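Local coordinates for RahU protein (Pseudomonas aeruginosa PAO1, PDB 6ZC2) that belongs to the aegerolysins and interacts with the membrane lipid ceramide phosphorylethanolamine, consistent with a role in recognising lipid membranes, at residues Thr19-Gly30 and Ser70-Asp80; Trp6-Ile17 and Asp124-Arg134. One frame throughout, in Å; residues are numbered along the deposited sequence.

Contact 1: Thr19-Gly30 and Ser70-Asp80; sequences TVGIRNATLQWG and SGTQGSFDCYD. With EDO (1,2-ethanediol), chain D.
Asn24 and Asp77 both carry CG beside the backbone N and anti to the carbonyl carbon (chi1 -52° and -69°), which swings amide and carboxylate together over the face that carries Arg23, Asp77 and Tyr79. Asn24 ND2 donates to Asp77 OD2 at 2.9 Å along an almost straight N-H line. The acceptor lies in the amide plane, yet OD2 is met on its anti side, somewhat out of the carboxylate plane, and the two flat groups stand nearly perpendicular. Asp77 OD1 is held separately by Thr87 and by a water that also links Asn24 O to Ser75 OG, so several bonds fix the carboxylate's rotation.

Strands 19-27 and 72-80 run antiparallel, and the pairing illustrates how bulges adapt a regular ladder. One lies between the Arg23-Asp77 and Thr26-Ser75 pairs, where Asn24 adopts positive phi. The second is a classic bulge: Gln73 O accepts from both Gln28 N (2.8 Å) and Trp29 N (3.2 Å). From the same residue, the extended side chain brings Gln73 OE1 to the edge of the Trp29 indole, 3.5 Å from CD1 and in the ring plane, while an ethanediol carbon lies over one face, toward the rim.

On the inner face, Ile22 CG2 touches Phe76 CD1 at 3.9 Å. Nearby, Val20 CG1 rests on Cys78 CB at 3.8 Å. Arg23 CG approaches the Tyr79 ring obliquely, but the Arg23 guanidinium turns to Asn51 and Met50 O.

Within the five-stranded antiparallel sheet, strand 51-53 flanks 19-27 and strand 83-92 flanks 72-80, bringing Phe88 against the Phe76 ring; across the interior, Ile60 of strand 58-63 and Val9 of strand 6-13 pack on Phe76.

Contact 2: Trp6-Ile17 and Asp124-Arg134; sequences WIAVKVVVSKSI and DIGEVTLTLGR. With EDO (1,2-ethanediol), chain E.
Trp6 lies flat over the chain at Asp124-Gly126, its CG turned between the backbone N and the carbonyl carbon (chi1 66°). Asp124 CB sits over the five-membered ring, 3.6 Å from its centroid, and Gly126 CA over the six-membered ring at 3.7 Å, two CH-pi contacts on one face of the indole. Asp124 points the same way as Trp6, and its carboxylate is parallel to the ring to within 1°. Lys38 adds a cation-pi contact to the indole. Next to Gly126, Glu127 N donates to O2 of an ethanediol, probably from the crystallisation liquor, whose O1 donates back to Glu127 O.

On the interior face, Ile7 and Ile125 run side by side, Ile7 CG1 meeting Ile125 CG2 at 3.8 Å. Strands 6-13 and 126-134 here form a parallel pair, joined by an unbroken ladder from Gly126 N to Ser14 N, in the six-stranded mixed sheet of the aegerolysin beta-sandwich. The side chains alternate: Val9, Val11, Leu130 and Leu132 turn to the interior, whereas Lys10, Val12, Thr129 and Thr131 occupy the other face.

Inside, Val11 CG1, anti to the backbone N, meets Leu132 CD1 at 3.8 Å, the two side chains crossing at a slant. On the outer face Val12 CG2 crosses Thr129 CG2, also at 3.8 Å. Past the ladder, in the conformer given, Ser14 OG accepts from Ser16 N, an ST turn, and Ser16 OG takes a nearly straight bond of 2.9 Å from Arg134 N. Ile17 CD1 slides alongside, 3.5 Å from Gly133 C.

Overall arrangement
Contact 1 lies chiefly in the five-stranded sheet and contact 2 in the six-stranded one, which the Trp29-Gly30 end of contact 1 also enters; their centres are about 12 Å apart, and contact 1 is nested within the loop that contact 2 closes. Both are partly buried, each with an inward apolar face and a more polar outer one. The inward faces meet: Val20 CG2 lies 3.7 Å from Val13 CG2, and Cys78 SG 3.9 Å from Leu132 CD1. Pairing is antiparallel and twice bulged in contact 1, parallel and regular in contact 2. Outer-face chemistry differs too, with an amide-carboxylate hydrogen bond and bridging water in contact 1, but an indole with CH-pi contacts to Asp124 and Gly126 in contact 2.

Contact 1: Thr19-Gly30 and Ser70-Asp80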
loop_
_atom_site.group_PDB
_atom_site.type_symbol
_atom_site.label_atom_id
_atom_site.label_comp_id
_atom_site.label_asym_id
_atom_site.label_seq_id
_atom_site.Cartn_x
_atom_site.Cartn_y
_atom_site.Cartn_z
ATOM N N THR A 19 -13.518 -1.176 10.432
ATOM C CA THR A 19 -13.493 -0.771 9.030
ATOM C C THR A 19 -12.418 0.293 8.846
ATOM O O THR A 19 -12.333 1.234 9.643
ATOM C CB THR A 19 -14.843 -0.150 8.618
ATOM O OG1 THR A 19 -15.910 -1.078 8.864
ATOM C CG2 THR A 19 -14.846 0.247 7.138
ATOM N N VAL A 20 -11.614 0.158 7.788
ATOM C CA VAL A 20 -10.640 1.174 7.395
ATOM C C VAL A 20 -10.996 1.690 6.003
ATOM O O VAL A 20 -11.169 0.900 5.065
ATOM C CB VAL A 20 -9.197 0.637 7.435
ATOM C CG1 VAL A 20 -8.231 1.615 6.758
ATOM C CG2 VAL A 20 -8.789 0.379 8.882
ATOM N N GLY A 21 -11.102 3.014 5.871
ATOM C CA GLY A 21 -11.235 3.634 4.563
ATOM C C GLY A 21 -9.873 3.904 3.950
ATOM O O GLY A 21 -9.005 4.509 4.586
ATOM N N ILE A 22 -9.683 3.443 2.713
ATOM C CA ILE A 22 -8.495 3.756 1.923
ATOM C C ILE A 22 -8.813 5.019 1.133
ATOM O O ILE A 22 -9.754 5.029 0.335
ATOM C CB ILE A 22 -8.144 2.604 0.965
ATOM C CG1 ILE A 22 -8.023 1.268 1.714
ATOM C CG2 ILE A 22 -6.884 2.947 0.158
ATOM C CD1 ILE A 22 -6.896 1.214 2.728
ATOM N N ARG A 23 -8.048 6.090 1.360
ATOM C CA ARG A 23 -8.335 7.384 0.745
ATOM C C ARG A 23 -7.044 7.993 0.212
ATOM O O ARG A 23 -5.941 7.611 0.610
ATOM C CB ARG A 23 -8.977 8.375 1.746
ATOM C CG ARG A 23 -10.223 7.856 2.472
ATOM C CD ARG A 23 -11.429 7.686 1.537
ATOM N NE ARG A 23 -12.556 7.095 2.256
ATOM C CZ ARG A 23 -12.978 5.831 2.154
ATOM N NH1 ARG A 23 -12.430 4.955 1.304
ATOM N NH2 ARG A 23 -13.991 5.443 2.913
ATOM N N ASN A 24 -7.191 8.977 -0.680
ATOM C CA ASN A 24 -6.079 9.853 -1.046
ATOM C C ASN A 24 -4.931 9.090 -1.706
ATOM O O ASN A 24 -3.757 9.411 -1.511
ATOM C CB ASN A 24 -5.577 10.643 0.163
ATOM C CG ASN A 24 -6.688 11.375 0.887
ATOM O OD1 ASN A 24 -7.736 11.678 0.309
ATOM N ND2 ASN A 24 -6.457 11.689 2.157
ATOM N N ALA A 25 -5.261 8.074 -2.496
ATOM C CA ALA A 25 -4.225 7.314 -3.183
ATOM C C ALA A 25 -3.589 8.173 -4.269
ATOM O O ALA A 25 -4.270 8.948 -4.942
ATOM C CB ALA A 25 -4.817 6.042 -3.788
ATOM N N THR A 26 -2.271 8.061 -4.418
ATOM C CA THR A 26 -1.542 8.843 -5.408
ATOM C C THR A 26 -0.385 8.013 -5.944
ATOM O O THR A 26 0.154 7.144 -5.252
ATOM C CB THR A 26 -0.971 10.165 -4.858
ATOM O OG1 THR A 26 0.016 9.887 -3.858
ATOM C CG2 THR A 26 -2.059 11.076 -4.279
ATOM N N LEU A 27 -0.017 8.290 -7.194
ATOM C CA LEU A 27 1.117 7.646 -7.840
ATOM C C LEU A 27 2.005 8.709 -8.457
ATOM O O LEU A 27 1.525 9.562 -9.210
ATOM C CB LEU A 27 0.670 6.706 -8.956
ATOM C CG LEU A 27 -0.085 5.463 -8.501
ATOM C CD1 LEU A 27 -0.712 4.791 -9.699
ATOM C CD2 LEU A 27 0.836 4.502 -7.743
ATOM N N GLN A 28 3.297 8.653 -8.143
ATOM C CA GLN A 28 4.278 9.414 -8.901
ATOM C C GLN A 28 4.717 8.658 -10.148
ATOM O O GLN A 28 5.007 9.282 -11.173
ATOM C CB GLN A 28 5.492 9.715 -8.022
ATOM C CG GLN A 28 5.228 10.682 -6.870
ATOM C CD GLN A 28 4.448 10.055 -5.720
ATOM O OE1 GLN A 28 4.850 9.031 -5.163
ATOM N NE2 GLN A 28 3.338 10.683 -5.347
ATOM N N TRP A 29 4.762 7.327 -10.074
ATOM C CA TRP A 29 5.142 6.461 -11.181
ATOM C C TRP A 29 4.334 5.175 -11.090
ATOM O O TRP A 29 4.095 4.675 -9.989
ATOM C CB TRP A 29 6.630 6.101 -11.099
ATOM C CG TRP A 29 7.525 7.279 -11.281
ATOM C CD1 TRP A 29 8.103 8.045 -10.304
ATOM C CD2 TRP A 29 7.932 7.847 -12.527
ATOM N NE1 TRP A 29 8.852 9.047 -10.871
ATOM C CE2 TRP A 29 8.763 8.948 -12.235
ATOM C CE3 TRP A 29 7.679 7.526 -13.864
ATOM C CZ2 TRP A 29 9.342 9.730 -13.233
ATOM C CZ3 TRP A 29 8.255 8.303 -14.851
ATOM C CH2 TRP A 29 9.075 9.392 -14.531
ATOM N N GLY A 30 3.931 4.641 -12.240
ATOM C CA GLY A 30 3.277 3.345 -12.293
ATOM C C GLY A 30 1.766 3.434 -12.386
ATOM O O GLY A 30 1.185 4.473 -12.706
ATOM N N SER A 70 10.796 2.640 -15.887
ATOM C CA SER A 70 10.450 3.261 -14.619
ATOM C C SER A 70 9.629 2.248 -13.833
ATOM O O SER A 70 9.021 1.341 -14.409
ATOM C CB SER A 70 9.665 4.561 -14.824
ATOM O OG SER A 70 8.518 4.344 -15.629
ATOM N N GLY A 71 9.623 2.403 -12.516
ATOM C CA GLY A 71 8.976 1.461 -11.612
ATOM C C GLY A 71 7.666 1.988 -11.064
ATOM O O GLY A 71 6.864 2.595 -11.786
ATOM N N THR A 72 7.435 1.743 -9.774
ATOM C CA THR A 72 6.233 2.215 -9.105
ATOM C C THR A 72 6.610 2.966 -7.835
ATOM O O THR A 72 7.488 2.534 -7.081
ATOM C CB THR A 72 5.231 1.076 -8.793
ATOM O OG1 THR A 72 4.203 1.602 -7.950
ATOM C CG2 THR A 72 5.895 -0.116 -8.088
ATOM N N GLN A 73 5.935 4.095 -7.607
ATOM C CA GLN A 73 6.140 4.925 -6.424
ATOM C C GLN A 73 4.834 5.652 -6.137
ATOM O O GLN A 73 4.271 6.278 -7.041
ATOM C CB GLN A 73 7.260 5.941 -6.670
ATOM C CG GLN A 73 7.527 6.844 -5.481
ATOM C CD GLN A 73 8.657 7.814 -5.732
ATOM O OE1 GLN A 73 8.918 8.192 -6.873
ATOM N NE2 GLN A 73 9.348 8.210 -4.670
ATOM N N GLY A 74 4.360 5.572 -4.897
ATOM C CA GLY A 74 3.087 6.193 -4.571
ATOM C C GLY A 74 2.755 6.052 -3.100
ATOM O O GLY A 74 3.612 5.708 -2.281
ATOM N N SER A 75 1.491 6.331 -2.775
ATOM C CA SER A 75 1.034 6.278 -1.390
ATOM C C SER A 75 -0.483 6.140 -1.332
ATOM O O SER A 75 -1.187 6.378 -2.319
ATOM C CB SER A 75 1.449 7.530 -0.616
ATOM O OG SER A 75 0.781 8.671 -1.112
ATOM N N PHE A 76 -0.974 5.764 -0.149
ATOM C CA PHE A 76 -2.393 5.855 0.178
ATOM C C PHE A 76 -2.540 6.130 1.672
ATOM O O PHE A 76 -1.662 5.786 2.472
ATOM C CB PHE A 76 -3.217 4.619 -0.253
ATOM C CG PHE A 76 -2.773 3.320 0.379
ATOM C CD1 PHE A 76 -3.250 2.924 1.629
ATOM C CD2 PHE A 76 -1.889 2.482 -0.293
ATOM C CE1 PHE A 76 -2.833 1.721 2.202
ATOM C CE2 PHE A 76 -1.471 1.288 0.274
ATOM C CZ PHE A 76 -1.944 0.904 1.519
ATOM N N ASP A 77 -3.657 6.755 2.046
ATOM C CA ASP A 77 -3.969 7.027 3.444
ATOM C C ASP A 77 -4.971 6.001 3.973
ATOM O O ASP A 77 -5.790 5.451 3.226
ATOM C CB ASP A 77 -4.548 8.437 3.633
ATOM C CG ASP A 77 -3.536 9.540 3.393
ATOM O OD1 ASP A 77 -2.330 9.241 3.249
ATOM O OD2 ASP A 77 -3.968 10.713 3.326
ATOM N N CYS A 78 -4.900 5.762 5.286
ATOM C CA CYS A 78 -5.845 4.916 6.005
ATOM C C CYS A 78 -6.617 5.776 6.998
ATOM O O CYS A 78 -6.009 6.542 7.759
ATOM C CB CYS A 78 -5.097 3.807 6.762
ATOM S SG CYS A 78 -4.214 2.653 5.688
ATOM N N TYR A 79 -7.951 5.638 6.992
ATOM C CA TYR A 79 -8.845 6.398 7.862
ATOM C C TYR A 79 -9.744 5.477 8.688
ATOM O O TYR A 79 -10.222 4.446 8.201
ATOM C CB TYR A 79 -9.733 7.362 7.033
ATOM C CG TYR A 79 -9.070 8.693 6.761
ATOM C CD1 TYR A 79 -8.149 8.855 5.731
ATOM C CD2 TYR A 79 -9.335 9.786 7.571
ATOM C CE1 TYR A 79 -7.523 10.073 5.510
ATOM C CE2 TYR A 79 -8.713 11.008 7.368
ATOM C CZ TYR A 79 -7.813 11.149 6.335
ATOM O OH TYR A 79 -7.198 12.362 6.139
ATOM N N ASP A 80 -9.986 5.872 9.942
ATOM C CA ASP A 80 -10.978 5.257 10.828
ATOM C C ASP A 80 -12.136 6.252 10.892
ATOM O O ASP A 80 -12.095 7.216 11.663
ATOM C CB ASP A 80 -10.356 5.049 12.206
ATOM C CG ASP A 80 -11.361 4.601 13.258
ATOM O OD1 ASP A 80 -12.475 4.157 12.902
ATOM O OD2 ASP A 80 -11.027 4.687 14.462
HETATM C C1 EDO D . 10.351 5.270 -10.614
HETATM O O1 EDO D . 11.139 4.230 -11.191
HETATM C C2 EDO D . 10.202 4.996 -9.121
HETATM O O2 EDO D . 11.440 5.249 -8.441
HETATM O O HOH W 1 -13.990 2.736 11.151
HETATM O O HOH W 2 -1.587 9.111 0.277
#

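Contact 2: Trp6-Ile17 and Asp124-Arg134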
loop_
_atom_site.group_PDB
_atom_site.type_symbol
_atom_site.label_atom_id
_atom_site.label_comp_id
_atom_site.label_asym_id
_atom_site.label_seq_id
_atom_site.Cartn_x
_atom_site.Cartn_y
_atom_site.Cartn_z
ATOM N N TRP A 6 7.025 -4.169 -8.903
ATOM C CA TRP A 6 5.672 -4.227 -8.364
ATOM C C TRP A 6 5.701 -4.380 -6.848
ATOM O O TRP A 6 6.669 -4.888 -6.266
ATOM C CB TRP A 6 4.842 -5.355 -9.006
ATOM C CG TRP A 6 5.332 -6.757 -8.687
ATOM C CD1 TRP A 6 6.337 -7.438 -9.323
ATOM C CD2 TRP A 6 4.837 -7.644 -7.666
ATOM N NE1 TRP A 6 6.502 -8.680 -8.763
ATOM C CE2 TRP A 6 5.600 -8.831 -7.742
ATOM C CE3 TRP A 6 3.831 -7.548 -6.697
ATOM C CZ2 TRP A 6 5.381 -9.917 -6.893
ATOM C CZ3 TRP A 6 3.620 -8.629 -5.848
ATOM C CH2 TRP A 6 4.390 -9.801 -5.957
ATOM N N ILE A 7 4.601 -3.932 -6.226
ATOM C CA ILE A 7 4.308 -4.114 -4.809
ATOM C C ILE A 7 2.845 -4.530 -4.698
ATOM O O ILE A 7 2.004 -4.118 -5.501
ATOM C CB ILE A 7 4.574 -2.810 -4.004
ATOM C CG1 ILE A 7 4.418 -3.039 -2.488
ATOM C CG2 ILE A 7 3.656 -1.676 -4.484
ATOM C CD1 ILE A 7 4.763 -1.828 -1.636
ATOM N N ALA A 8 2.536 -5.355 -3.700
ATOM C CA ALA A 8 1.151 -5.667 -3.366
ATOM C C ALA A 8 1.030 -5.607 -1.851
ATOM O O ALA A 8 1.734 -6.336 -1.146
ATOM C CB ALA A 8 0.736 -7.039 -3.912
ATOM N N VAL A 9 0.154 -4.730 -1.356
ATOM C CA VAL A 9 0.004 -4.471 0.073
ATOM C C VAL A 9 -1.271 -5.143 0.566
ATOM O O VAL A 9 -2.376 -4.787 0.133
ATOM C CB VAL A 9 -0.020 -2.964 0.370
ATOM C CG1 VAL A 9 -0.028 -2.730 1.870
ATOM C CG2 VAL A 9 1.161 -2.260 -0.307
ATOM N N LYS A 10 -1.126 -6.103 1.482
ATOM C CA LYS A 10 -2.265 -6.782 2.101
ATOM C C LYS A 10 -2.708 -5.951 3.302
ATOM O O LYS A 10 -1.970 -5.838 4.286
ATOM C CB LYS A 10 -1.868 -8.192 2.535
ATOM C CG LYS A 10 -3.009 -8.987 3.150
ATOM C CD LYS A 10 -2.558 -10.375 3.595
ATOM C CE LYS A 10 -3.657 -11.085 4.372
ATOM N NZ LYS A 10 -3.383 -12.551 4.511
ATOM N N VAL A 11 -3.896 -5.358 3.224
ATOM C CA VAL A 11 -4.422 -4.498 4.284
ATOM C C VAL A 11 -5.208 -5.367 5.264
ATOM O O VAL A 11 -6.272 -5.899 4.922
ATOM C CB VAL A 11 -5.287 -3.367 3.711
ATOM C CG1 VAL A 11 -5.832 -2.491 4.828
ATOM C CG2 VAL A 11 -4.479 -2.545 2.712
ATOM N N VAL A 12 -4.671 -5.523 6.475
ATOM C CA VAL A 12 -5.246 -6.355 7.532
ATOM C C VAL A 12 -5.781 -5.422 8.615
ATOM O O VAL A 12 -5.012 -4.730 9.293
ATOM C CB VAL A 12 -4.211 -7.338 8.104
ATOM C CG1 VAL A 12 -4.810 -8.148 9.254
ATOM C CG2 VAL A 12 -3.668 -8.254 6.999
ATOM N N VAL A 13 -7.099 -5.401 8.788
ATOM C CA VAL A 13 -7.765 -4.514 9.739
ATOM C C VAL A 13 -8.076 -5.296 11.007
ATOM O O VAL A 13 -8.720 -6.351 10.960
ATOM C CB VAL A 13 -9.053 -3.931 9.128
ATOM C CG1 VAL A 13 -9.812 -3.078 10.147
ATOM C CG2 VAL A 13 -8.726 -3.129 7.855
ATOM N N SER A 14 -7.632 -4.777 12.145
ATOM C CA SER A 14 -7.925 -5.411 13.417
ATOM C C SER A 14 -9.368 -5.147 13.828
ATOM O O SER A 14 -9.981 -4.143 13.443
ATOM C CB SER A 14 -7.006 -4.860 14.503
ATOM O OG SER A 14 -7.334 -5.443 15.749
ATOM N N LYS A 15 -9.912 -6.064 14.625
ATOM C CA LYS A 15 -11.201 -5.803 15.245
ATOM C C LYS A 15 -11.162 -4.590 16.174
ATOM O O LYS A 15 -12.226 -4.077 16.531
ATOM C CB LYS A 15 -11.719 -7.052 15.970
ATOM C CG LYS A 15 -12.313 -8.077 15.008
ATOM C CD LYS A 15 -13.104 -9.167 15.707
ATOM C CE LYS A 15 -14.599 -8.888 15.656
ATOM N NZ LYS A 15 -15.402 -10.138 15.554
ATOM N N SER A 16 -9.976 -4.092 16.547
ATOM C CA SER A 16 -9.935 -2.841 17.296
ATOM C C SER A 16 -10.408 -1.642 16.472
ATOM O O SER A 16 -10.678 -0.588 17.062
ATOM C CB SER A 16 -8.547 -2.584 17.911
ATOM O OG SER A 16 -7.536 -2.423 16.930
ATOM N N ILE A 17 -10.534 -1.782 15.142
ATOM C CA ILE A 17 -10.979 -0.704 14.262
ATOM C C ILE A 17 -12.267 -1.051 13.519
ATOM O O ILE A 17 -13.149 -0.194 13.358
ATOM C CB ILE A 17 -9.880 -0.277 13.264
ATOM C CG1 ILE A 17 -8.595 0.111 13.996
ATOM C CG2 ILE A 17 -10.373 0.885 12.409
ATOM C CD1 ILE A 17 -7.457 0.440 13.070
ATOM N N ASP A 124 11.469 -6.344 -7.626
ATOM C CA ASP A 124 10.181 -5.975 -7.067
ATOM C C ASP A 124 10.259 -5.940 -5.544
ATOM O O ASP A 124 11.032 -6.683 -4.928
ATOM C CB ASP A 124 9.134 -7.025 -7.452
ATOM C CG ASP A 124 9.517 -8.422 -6.992
ATOM O OD1 ASP A 124 10.443 -9.007 -7.594
ATOM O OD2 ASP A 124 8.912 -8.928 -6.022
ATOM N N ILE A 125 9.439 -5.075 -4.939
ATOM C CA ILE A 125 9.189 -5.165 -3.504
ATOM C C ILE A 125 8.418 -6.437 -3.185
ATOM O O ILE A 125 8.713 -7.133 -2.205
ATOM C CB ILE A 125 8.453 -3.910 -2.994
ATOM C CG1 ILE A 125 9.367 -2.681 -3.051
ATOM C CG2 ILE A 125 7.936 -4.141 -1.578
ATOM C CD1 ILE A 125 8.644 -1.358 -2.818
ATOM N N GLY A 126 7.407 -6.752 -3.997
ATOM C CA GLY A 126 6.598 -7.935 -3.761
ATOM C C GLY A 126 5.510 -7.692 -2.724
ATOM O O GLY A 126 5.027 -6.574 -2.540
ATOM N N GLU A 127 5.121 -8.771 -2.039
ATOM C CA GLU A 127 4.018 -8.726 -1.082
ATOM C C GLU A 127 4.479 -8.179 0.264
ATOM O O GLU A 127 5.448 -8.672 0.851
ATOM C CB GLU A 127 3.427 -10.127 -0.884
ATOM C CG GLU A 127 2.741 -10.685 -2.122
ATOM C CD GLU A 127 1.988 -11.990 -1.886
ATOM O OE1 GLU A 127 2.223 -12.657 -0.855
ATOM O OE2 GLU A 127 1.159 -12.355 -2.748
ATOM N N VAL A 128 3.762 -7.172 0.759
ATOM C CA VAL A 128 3.970 -6.591 2.082
ATOM C C VAL A 128 2.636 -6.648 2.813
ATOM O O VAL A 128 1.606 -6.267 2.249
ATOM C CB VAL A 128 4.436 -5.123 1.977
ATOM C CG1 VAL A 128 4.512 -4.472 3.361
ATOM C CG2 VAL A 128 5.769 -5.029 1.258
ATOM N N THR A 129 2.643 -7.115 4.059
ATOM C CA THR A 129 1.436 -7.119 4.880
ATOM C C THR A 129 1.433 -5.899 5.796
ATOM O O THR A 129 2.453 -5.580 6.413
ATOM C CB THR A 129 1.337 -8.412 5.701
ATOM O OG1 THR A 129 1.300 -9.537 4.814
ATOM C CG2 THR A 129 0.075 -8.422 6.555
ATOM N N LEU A 130 0.294 -5.203 5.861
ATOM C CA LEU A 130 0.112 -4.004 6.679
ATOM C C LEU A 130 -0.993 -4.298 7.693
ATOM O O LEU A 130 -2.167 -4.403 7.324
ATOM C CB LEU A 130 -0.268 -2.810 5.794
ATOM C CG LEU A 130 -0.616 -1.504 6.508
ATOM C CD1 LEU A 130 0.565 -0.978 7.319
ATOM C CD2 LEU A 130 -1.091 -0.463 5.499
ATOM N N THR A 131 -0.625 -4.455 8.964
ATOM C CA THR A 131 -1.581 -4.815 10.010
ATOM C C THR A 131 -1.910 -3.580 10.847
ATOM O O THR A 131 -1.024 -3.003 11.494
ATOM C CB THR A 131 -1.032 -5.958 10.869
ATOM O OG1 THR A 131 -0.755 -7.091 10.030
ATOM C CG2 THR A 131 -2.039 -6.368 11.928
ATOM N N LEU A 132 -3.184 -3.176 10.829
ATOM C CA LEU A 132 -3.640 -1.895 11.364
ATOM C C LEU A 132 -4.490 -2.099 12.611
ATOM O O LEU A 132 -5.445 -2.885 12.592
ATOM C CB LEU A 132 -4.490 -1.171 10.315
ATOM C CG LEU A 132 -3.786 -0.794 9.015
ATOM C CD1 LEU A 132 -4.794 -0.476 7.903
ATOM C CD2 LEU A 132 -2.854 0.389 9.233
ATOM N N GLY A 133 -4.182 -1.342 13.669
ATOM C CA GLY A 133 -4.965 -1.395 14.888
ATOM C C GLY A 133 -5.037 -0.061 15.607
ATOM O O GLY A 133 -4.334 0.900 15.272
ATOM N N ARG A 134 -5.926 -0.020 16.604
ATOM C CA ARG A 134 -6.114 1.127 17.482
ATOM C C ARG A 134 -5.503 0.804 18.840
ATOM O O ARG A 134 -5.700 -0.295 19.368
ATOM C CB ARG A 134 -7.609 1.428 17.645
ATOM C CG ARG A 134 -7.953 2.427 18.747
ATOM C CD ARG A 134 -8.191 3.822 18.184
ATOM N NE ARG A 134 -8.671 4.766 19.193
ATOM C CZ ARG A 134 -9.946 5.101 19.366
ATOM N NH1 ARG A 134 -10.282 5.972 20.310
ATOM N NH2 ARG A 134 -10.888 4.569 18.597
HETATM C C1 EDO E . 7.968 -10.100 -0.723
HETATM O O1 EDO E . 7.433 -10.422 0.570
HETATM C C2 EDO E . 7.819 -11.290 -1.672
HETATM O O2 EDO E . 6.536 -11.278 -2.317
#